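Local coordinates for protein transcriptional regulator URE2 (PDB 1K0D) that represses nitrogen catabolic genes by holding the phosphorylated GATA-family transcriptional activators in the cytoplasm, and has glutathione peroxidase activity within a GST-like dimer, at residues B[21-26]-B[73-78]; B[38-43]-B[250-255]; B[167-172]-B[205-210]. All blocks are in the same frame, centred on the assembly; numbering follows the deposited sequence.

Contact 1 of 3, residues B[21-26]-B[73-78]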
loop_
_atom_site.group_PDB
_atom_site.type_symbol
_atom_site.label_atom_id
_atom_site.label_comp_id
_atom_site.label_asym_id
_atom_site.label_seq_id
_atom_site.Cartn_x
_atom_site.Cartn_y
_atom_site.Cartn_z
ATOM N N THR B 21 14.351 7.212 14.243
ATOM C CA THR B 21 14.977 8.139 13.319
ATOM C C THR B 21 14.145 8.040 12.051
ATOM O O THR B 21 13.928 6.948 11.518
ATOM C CB THR B 21 16.438 7.745 12.995
ATOM O OG1 THR B 21 17.214 7.736 14.201
ATOM C CG2 THR B 21 17.049 8.733 12.011
ATOM N N LEU B 22 13.660 9.174 11.576
ATOM C CA LEU B 22 12.848 9.183 10.372
ATOM C C LEU B 22 13.581 9.815 9.201
ATOM O O LEU B 22 14.070 10.939 9.303
ATOM C CB LEU B 22 11.545 9.945 10.622
ATOM C CG LEU B 22 10.687 10.267 9.394
ATOM C CD1 LEU B 22 10.160 8.970 8.779
ATOM C CD2 LEU B 22 9.524 11.181 9.802
ATOM N N PHE B 23 13.675 9.081 8.099
ATOM C CA PHE B 23 14.303 9.612 6.899
ATOM C C PHE B 23 13.180 10.127 6.029
ATOM O O PHE B 23 12.217 9.414 5.773
ATOM C CB PHE B 23 15.083 8.536 6.160
ATOM C CG PHE B 23 16.328 8.119 6.865
ATOM C CD1 PHE B 23 16.307 7.076 7.778
ATOM C CD2 PHE B 23 17.524 8.786 6.629
ATOM C CE1 PHE B 23 17.467 6.694 8.449
ATOM C CE2 PHE B 23 18.684 8.416 7.292
ATOM C CZ PHE B 23 18.657 7.366 8.205
ATOM N N SER B 24 13.302 11.370 5.579
ATOM C CA SER B 24 12.265 11.984 4.764
ATOM C C SER B 24 12.852 13.069 3.864
ATOM O O SER B 24 14.056 13.094 3.599
ATOM C CB SER B 24 11.207 12.595 5.689
ATOM O OG SER B 24 10.155 13.196 4.954
ATOM N N HIS B 25 11.982 13.952 3.389
ATOM C CA HIS B 25 12.379 15.073 2.547
ATOM C C HIS B 25 11.455 16.227 2.916
ATOM O O HIS B 25 10.268 16.021 3.153
ATOM C CB HIS B 25 12.235 14.719 1.068
ATOM C CG HIS B 25 12.793 15.756 0.146
ATOM N ND1 HIS B 25 12.162 16.957 -0.092
ATOM C CD2 HIS B 25 13.937 15.780 -0.580
ATOM C CE1 HIS B 25 12.892 17.677 -0.927
ATOM N NE2 HIS B 25 13.975 16.986 -1.237
ATOM N N ARG B 26 11.997 17.439 2.963
ATOM C CA ARG B 26 11.216 18.609 3.353
ATOM C C ARG B 26 9.875 18.794 2.660
ATOM O O ARG B 26 8.979 19.414 3.219
ATOM C CB ARG B 26 12.068 19.877 3.210
ATOM C CG ARG B 26 13.228 19.919 4.209
ATOM C CD ARG B 26 14.025 21.214 4.141
ATOM N NE ARG B 26 15.131 21.215 5.097
ATOM C CZ ARG B 26 16.261 20.531 4.944
ATOM N NH1 ARG B 26 17.205 20.590 5.875
ATOM N NH2 ARG B 26 16.459 19.800 3.854
ATOM N N ALA B 73 11.487 6.211 5.443
ATOM C CA ALA B 73 12.029 4.962 5.952
ATOM C C ALA B 73 12.184 5.287 7.430
ATOM O O ALA B 73 12.535 6.417 7.788
ATOM C CB ALA B 73 13.382 4.650 5.325
ATOM N N LEU B 74 11.898 4.319 8.285
ATOM C CA LEU B 74 11.993 4.544 9.716
ATOM C C LEU B 74 12.896 3.525 10.382
ATOM O O LEU B 74 12.885 2.348 10.032
ATOM C CB LEU B 74 10.611 4.455 10.361
ATOM C CG LEU B 74 10.606 4.741 11.859
ATOM C CD1 LEU B 74 10.764 6.250 12.058
ATOM C CD2 LEU B 74 9.312 4.247 12.497
ATOM N N ILE B 75 13.685 3.976 11.343
ATOM C CA ILE B 75 14.535 3.055 12.057
ATOM C C ILE B 75 14.030 2.988 13.493
ATOM O O ILE B 75 13.972 3.999 14.192
ATOM C CB ILE B 75 16.016 3.492 12.027
ATOM C CG1 ILE B 75 16.517 3.533 10.579
ATOM C CG2 ILE B 75 16.857 2.506 12.817
ATOM C CD1 ILE B 75 18.020 3.769 10.442
ATOM N N ASP B 76 13.633 1.791 13.907
ATOM C CA ASP B 76 13.136 1.567 15.254
ATOM C C ASP B 76 14.348 1.098 16.067
ATOM O O ASP B 76 14.588 -0.099 16.194
ATOM C CB ASP B 76 12.056 0.481 15.222
ATOM C CG ASP B 76 11.376 0.292 16.565
ATOM O OD1 ASP B 76 12.071 0.404 17.598
ATOM O OD2 ASP B 76 10.152 0.014 16.587
ATOM N N HIS B 77 15.113 2.050 16.598
ATOM C CA HIS B 77 16.321 1.740 17.364
ATOM C C HIS B 77 16.110 0.742 18.485
ATOM O O HIS B 77 16.929 -0.157 18.675
ATOM C CB HIS B 77 16.933 3.025 17.927
ATOM C CG HIS B 77 17.282 4.021 16.871
ATOM N ND1 HIS B 77 18.170 3.740 15.854
ATOM C CD2 HIS B 77 16.818 5.271 16.632
ATOM C CE1 HIS B 77 18.237 4.772 15.034
ATOM N NE2 HIS B 77 17.426 5.713 15.483
ATOM N N GLY B 78 15.017 0.902 19.224
ATOM C CA GLY B 78 14.720 -0.009 20.316
ATOM C C GLY B 78 14.618 -1.456 19.872
ATOM O O GLY B 78 14.850 -2.376 20.662
#
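Thr-21 and Ile-75 exchange a pair of backbone hydrogen bonds, Thr-21 N to Ile-75 O (3.2 Å) and Ile-75 N to Thr-21 O (3.0 Å), making a hydrogen-bonded pair of two antiparallel strands. Two residues on, Phe-23 N gives a nearly straight bond (171°) to Ala-73 O at 2.9 Å; the return bond from Ala-73 N to Phe-23 O is weak. Leu-22 and Leu-74 form the non-hydrogen-bonded pair between them.

Two residues beyond Ile-75, the ring of His-77 turns its NE2 edge to Thr-21 OG1. The hydroxyl stands opposite the carbonyl carbon of its own residue (chi1 -60°), which carries it to the imidazole. Their hydrogen bond is modelled very short, so its exact length is doubtful; the other ring nitrogen, His-77 ND1, is hydrogen-bonded to Asn-81 OD1.

On the face with Thr-21, Phe-23 meets Ile-75 by its rim: CE1 lies 3.6 Å from Ile-75 CD1, and CB packs on Ala-73 CB. On the other face Leu-74 CD1 reaches back to Leu-22 CB (4.0 Å).

These are the two central strands of the thioredoxin-like N-terminal domain, flanked by strands 45-49 and 82-85. Helix 60-65 packs on the face of Ala-73 and Ile-75, helix 87-102 on that of Leu-74.

Contact 2 of 3, residues B[38-43]-B[250-255]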
loop_
_atom_site.group_PDB
_atom_site.type_symbol
_atom_site.label_atom_id
_atom_site.label_comp_id
_atom_site.label_asym_id
_atom_site.label_seq_id
_atom_site.Cartn_x
_atom_site.Cartn_y
_atom_site.Cartn_z
ATOM N N LEU B 38 3.649 9.425 14.254
ATOM C CA LEU B 38 4.724 9.352 15.235
ATOM C C LEU B 38 4.398 10.369 16.350
ATOM O O LEU B 38 4.506 10.078 17.546
ATOM C CB LEU B 38 6.042 9.730 14.538
ATOM C CG LEU B 38 7.354 8.939 14.654
ATOM C CD1 LEU B 38 7.126 7.440 14.804
ATOM C CD2 LEU B 38 8.183 9.236 13.400
ATOM N N SER B 39 3.981 11.566 15.943
ATOM C CA SER B 39 3.659 12.609 16.900
ATOM C C SER B 39 2.387 12.321 17.688
ATOM O O SER B 39 2.364 12.490 18.901
ATOM C CB SER B 39 3.546 13.957 16.187
ATOM O OG SER B 39 2.996 14.927 17.056
ATOM N N GLU B 40 1.334 11.875 17.005
ATOM C CA GLU B 40 0.072 11.570 17.674
ATOM C C GLU B 40 0.210 10.470 18.730
ATOM O O GLU B 40 -0.458 10.503 19.763
ATOM C CB GLU B 40 -0.990 11.157 16.643
ATOM C CG GLU B 40 -1.746 12.321 15.990
ATOM C CD GLU B 40 -2.732 13.022 16.944
ATOM O OE1 GLU B 40 -3.313 14.058 16.548
ATOM O OE2 GLU B 40 -2.931 12.539 18.082
ATOM N N LEU B 41 1.078 9.497 18.472
ATOM C CA LEU B 41 1.274 8.391 19.399
ATOM C C LEU B 41 2.259 8.708 20.512
ATOM O O LEU B 41 2.479 7.884 21.396
ATOM C CB LEU B 41 1.739 7.141 18.642
ATOM C CG LEU B 41 0.716 6.594 17.644
ATOM C CD1 LEU B 41 1.341 5.479 16.831
ATOM C CD2 LEU B 41 -0.513 6.096 18.383
ATOM N N GLY B 42 2.853 9.897 20.469
ATOM C CA GLY B 42 3.803 10.281 21.500
ATOM C C GLY B 42 5.187 9.676 21.346
ATOM O O GLY B 42 5.973 9.665 22.288
ATOM N N PHE B 43 5.492 9.165 20.160
ATOM C CA PHE B 43 6.799 8.574 19.913
ATOM C C PHE B 43 7.811 9.682 19.632
ATOM O O PHE B 43 7.586 10.554 18.789
ATOM C CB PHE B 43 6.720 7.594 18.734
ATOM C CG PHE B 43 6.033 6.282 19.069
ATOM C CD1 PHE B 43 5.119 5.708 18.183
ATOM C CD2 PHE B 43 6.315 5.611 20.257
ATOM C CE1 PHE B 43 4.493 4.485 18.475
ATOM C CE2 PHE B 43 5.693 4.384 20.557
ATOM C CZ PHE B 43 4.780 3.825 19.659
ATOM N N ARG B 250 -5.507 19.544 15.424
ATOM C CA ARG B 250 -4.947 18.752 16.516
ATOM C C ARG B 250 -3.485 19.118 16.774
ATOM O O ARG B 250 -2.677 19.222 15.846
ATOM C CB ARG B 250 -5.075 17.259 16.198
ATOM C CG ARG B 250 -6.516 16.804 15.954
ATOM C CD ARG B 250 -6.557 15.337 15.598
ATOM N NE ARG B 250 -5.990 14.518 16.667
ATOM C CZ ARG B 250 -6.678 14.058 17.709
ATOM N NH1 ARG B 250 -7.973 14.331 17.834
ATOM N NH2 ARG B 250 -6.069 13.317 18.622
ATOM N N PRO B 251 -3.122 19.321 18.045
ATOM C CA PRO B 251 -1.741 19.681 18.372
ATOM C C PRO B 251 -0.682 18.764 17.762
ATOM O O PRO B 251 0.256 19.236 17.103
ATOM C CB PRO B 251 -1.733 19.648 19.896
ATOM C CG PRO B 251 -3.102 20.140 20.227
ATOM C CD PRO B 251 -3.969 19.352 19.253
ATOM N N ALA B 252 -0.822 17.460 17.985
ATOM C CA ALA B 252 0.147 16.509 17.456
ATOM C C ALA B 252 0.347 16.678 15.950
ATOM O O ALA B 252 1.469 16.598 15.463
ATOM C CB ALA B 252 -0.275 15.079 17.784
ATOM N N VAL B 253 -0.736 16.932 15.223
ATOM C CA VAL B 253 -0.655 17.114 13.776
ATOM C C VAL B 253 0.052 18.425 13.424
ATOM O O VAL B 253 0.913 18.463 12.544
ATOM C CB VAL B 253 -2.061 17.105 13.128
ATOM C CG1 VAL B 253 -1.950 17.397 11.637
ATOM C CG2 VAL B 253 -2.731 15.749 13.340
ATOM N N ILE B 254 -0.310 19.502 14.117
ATOM C CA ILE B 254 0.313 20.795 13.869
ATOM C C ILE B 254 1.805 20.674 14.132
ATOM O O ILE B 254 2.618 21.137 13.343
ATOM C CB ILE B 254 -0.262 21.904 14.795
ATOM C CG1 ILE B 254 -1.734 22.165 14.460
ATOM C CG2 ILE B 254 0.557 23.194 14.638
ATOM C CD1 ILE B 254 -2.393 23.183 15.387
ATOM N N LYS B 255 2.163 20.043 15.245
ATOM C CA LYS B 255 3.568 19.881 15.597
ATOM C C LYS B 255 4.344 19.134 14.518
ATOM O O LYS B 255 5.447 19.541 14.147
ATOM C CB LYS B 255 3.710 19.132 16.919
ATOM C CG LYS B 255 5.156 18.925 17.340
ATOM C CD LYS B 255 5.262 18.017 18.554
ATOM C CE LYS B 255 6.719 17.721 18.883
ATOM N NZ LYS B 255 6.854 16.656 19.915
#
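The interface between the thioredoxin-like N-terminal domain and the helical C-terminal domain passes here, where the end of helix 29-40 meets the start of helix 251-258. Its main polar link is a salt bridge between Glu-40 and Arg-250, the residue at the N-cap position of the second helix. Arg-250 grips the carboxylate side-on with two nitrogens, one for each oxygen: NE to Glu-40 OE1 at 2.7 Å and NH2 to Glu-40 OE2 at 3.3 Å, both N-H bonds nearly straight (174°). Both oxygens lie close to the guanidinium plane, but the carboxylate is turned about 35° against it, so that OE1 is approached from above the carboxylate plane.

A bend at chi2 (-72°) folds the Glu-40 chain over the methyl group of Ala-252, whose CB comes to 3.6 Å from Glu-40 CG and 3.3 Å from CD. The same methyl lies 3.4 Å from Ser-39 OG, so it sits between the two side chains. With OG opposite its own backbone N, Ser-39 donates to Ala-252 O at 2.8 Å, arriving well to the side of the C=O direction and tilted from the carbonyl plane. Val-253 CG2 lies alongside Glu-40 OE1.

Beyond the contact, Glu-40 also touches Leu-107, and Arg-250 packs on Leu-212. Helix 29-40 closes with a Schellman motif in which Gly-42 has positive phi. Such direct packing of the N-terminal domain on the all-helical domain is the two-domain arrangement of the GST fold.

Contact 3 of 3, residues B[167-172]-B[205-210]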
loop_
_atom_site.group_PDB
_atom_site.type_symbol
_atom_site.label_atom_id
_atom_site.label_comp_id
_atom_site.label_asym_id
_atom_site.label_seq_id
_atom_site.Cartn_x
_atom_site.Cartn_y
_atom_site.Cartn_z
ATOM N N MET B 167 -18.178 10.749 -0.403
ATOM C CA MET B 167 -19.370 9.919 -0.266
ATOM C C MET B 167 -19.375 9.166 1.068
ATOM O O MET B 167 -20.362 9.200 1.805
ATOM C CB MET B 167 -19.450 8.936 -1.446
ATOM C CG MET B 167 -20.577 7.908 -1.369
ATOM S SD MET B 167 -20.812 6.973 -2.925
ATOM C CE MET B 167 -19.376 5.841 -2.902
ATOM N N ALA B 168 -18.275 8.488 1.380
ATOM C CA ALA B 168 -18.180 7.743 2.628
ATOM C C ALA B 168 -18.409 8.657 3.833
ATOM O O ALA B 168 -19.125 8.293 4.769
ATOM C CB ALA B 168 -16.820 7.064 2.733
ATOM N N LEU B 169 -17.802 9.840 3.814
ATOM C CA LEU B 169 -17.971 10.779 4.923
ATOM C C LEU B 169 -19.425 11.254 5.006
ATOM O O LEU B 169 -19.986 11.383 6.096
ATOM C CB LEU B 169 -17.031 11.978 4.761
ATOM C CG LEU B 169 -15.534 11.686 4.910
ATOM C CD1 LEU B 169 -14.726 12.918 4.528
ATOM C CD2 LEU B 169 -15.232 11.260 6.349
ATOM N N ALA B 170 -20.027 11.511 3.849
ATOM C CA ALA B 170 -21.418 11.947 3.788
ATOM C C ALA B 170 -22.326 10.879 4.390
ATOM O O ALA B 170 -23.227 11.190 5.167
ATOM C CB ALA B 170 -21.819 12.219 2.343
ATOM N N GLU B 171 -22.088 9.619 4.037
ATOM C CA GLU B 171 -22.902 8.524 4.564
ATOM C C GLU B 171 -22.758 8.380 6.073
ATOM O O GLU B 171 -23.727 8.055 6.757
ATOM C CB GLU B 171 -22.534 7.202 3.893
ATOM C CG GLU B 171 -22.850 7.153 2.411
ATOM C CD GLU B 171 -22.485 5.819 1.791
ATOM O OE1 GLU B 171 -23.085 4.797 2.188
ATOM O OE2 GLU B 171 -21.594 5.792 0.914
ATOM N N ARG B 172 -21.554 8.609 6.592
ATOM C CA ARG B 172 -21.321 8.508 8.033
ATOM C C ARG B 172 -22.136 9.584 8.749
ATOM O O ARG B 172 -22.667 9.361 9.836
ATOM C CB ARG B 172 -19.845 8.720 8.363
ATOM C CG ARG B 172 -18.886 7.751 7.713
ATOM C CD ARG B 172 -18.955 6.379 8.337
ATOM N NE ARG B 172 -17.947 5.511 7.738
ATOM C CZ ARG B 172 -17.954 5.124 6.466
ATOM N NH1 ARG B 172 -18.927 5.525 5.653
ATOM N NH2 ARG B 172 -16.981 4.349 6.003
ATOM N N VAL B 205 -16.904 13.639 11.805
ATOM C CA VAL B 205 -17.202 12.327 11.247
ATOM C C VAL B 205 -15.911 11.649 10.772
ATOM O O VAL B 205 -15.049 12.291 10.177
ATOM C CB VAL B 205 -18.209 12.468 10.087
ATOM C CG1 VAL B 205 -18.244 11.216 9.262
ATOM C CG2 VAL B 205 -19.595 12.744 10.654
ATOM N N TRP B 206 -15.785 10.352 11.049
ATOM C CA TRP B 206 -14.589 9.596 10.683
ATOM C C TRP B 206 -14.888 8.381 9.817
ATOM O O TRP B 206 -16.002 7.865 9.820
ATOM C CB TRP B 206 -13.846 9.151 11.946
ATOM C CG TRP B 206 -13.609 10.269 12.903
ATOM C CD1 TRP B 206 -14.241 10.477 14.099
ATOM C CD2 TRP B 206 -12.710 11.371 12.728
ATOM N NE1 TRP B 206 -13.790 11.639 14.678
ATOM C CE2 TRP B 206 -12.850 12.209 13.859
ATOM C CE3 TRP B 206 -11.798 11.735 11.724
ATOM C CZ2 TRP B 206 -12.114 13.388 14.015
ATOM C CZ3 TRP B 206 -11.066 12.906 11.877
ATOM C CH2 TRP B 206 -11.229 13.718 13.017
ATOM N N LEU B 207 -13.872 7.923 9.090
ATOM C CA LEU B 207 -14.001 6.783 8.190
ATOM C C LEU B 207 -14.302 5.443 8.854
ATOM O O LEU B 207 -15.082 4.655 8.322
ATOM C CB LEU B 207 -12.733 6.645 7.341
ATOM C CG LEU B 207 -12.455 7.763 6.331
ATOM C CD1 LEU B 207 -11.071 7.585 5.732
ATOM C CD2 LEU B 207 -13.514 7.739 5.245
ATOM N N VAL B 208 -13.691 5.173 10.003
ATOM C CA VAL B 208 -13.924 3.900 10.671
ATOM C C VAL B 208 -14.292 4.008 12.149
ATOM O O VAL B 208 -13.699 4.783 12.904
ATOM C CB VAL B 208 -12.682 2.974 10.546
ATOM C CG1 VAL B 208 -12.959 1.625 11.207
ATOM C CG2 VAL B 208 -12.326 2.772 9.070
ATOM N N GLY B 209 -15.280 3.208 12.542
ATOM C CA GLY B 209 -15.731 3.155 13.924
ATOM C C GLY B 209 -15.960 4.462 14.658
ATOM O O GLY B 209 -15.760 4.534 15.870
ATOM N N ASP B 210 -16.371 5.494 13.933
ATOM C CA ASP B 210 -16.645 6.788 14.546
ATOM C C ASP B 210 -15.522 7.245 15.476
ATOM O O ASP B 210 -15.775 7.749 16.572
ATOM C CB ASP B 210 -17.963 6.718 15.328
ATOM C CG ASP B 210 -19.098 6.101 14.513
ATOM O OD1 ASP B 210 -20.227 5.996 15.042
ATOM O OD2 ASP B 210 -18.865 5.716 13.346
#
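Arg-172 of helix 148-176 reaches across to the backbone oxygen of Leu-207. Its CB lies beside Val-205 CG1, modelled too close for the spacing to be trusted. The chain bends at chi2 (-73°), and CG and CD both run past Trp-206 O at 3.6 Å. At the tip the guanidinium presents its edge to Leu-207 O, which takes two hydrogen bonds: from NE at 3.0 Å and from NH2 at 3.0 Å, each bent to 143° because one oxygen serves both N-H groups. The two donors arrive differently, NH2 on a lone pair in the carbonyl plane and NE from above that plane. This double grip probably limits how far the guanidinium can swing against the loop backbone. Asp-210 OD2 lies 5.7 Å from Arg-172 NE, near enough that its opposite charge may add a mild attraction.

Next to the arginine, the rest of the contact is apolar. Leu-169 CD2 lies 4.2 Å from Val-205 CG1 and 4.1 Å from Leu-207 CD2, and the latter also meets Ala-168 CB (4.2 Å). Trp-121 of helix 112-142 touches Ala-168 and Leu-207, while Trp-243 of helix 238-248 adjoins Leu-169 and Leu-207; Asp-216 holds Leu-207 N.

The irregular segment is thus fastened to a long helix by a charged side chain and an aliphatic patch, inside the all-helical C-terminal domain of the GST fold.

How the contacts relate
Contact 1 lies within the N-terminal domain, contact 2 joins that domain to the C-terminal one, and contact 3 belongs to the C-terminal domain alone. Strand 20-24 runs on to helix 29-40, so the first two contacts share one beta-alpha unit and their segments alternate along the chain. Their centres are about 16 Å apart, and Leu-74 CD1 touches Leu-38 CD2 at 4.2 Å. Contact 3 is nested within the long loop closed by contact 2; centre to centre they are about 22 Å apart, without touching. Contacts 1 and 3, about 31 Å apart between centres, lie on opposite sides of the chain's centre. Together the three sample each domain and the seam where contact 2 helps hold them together.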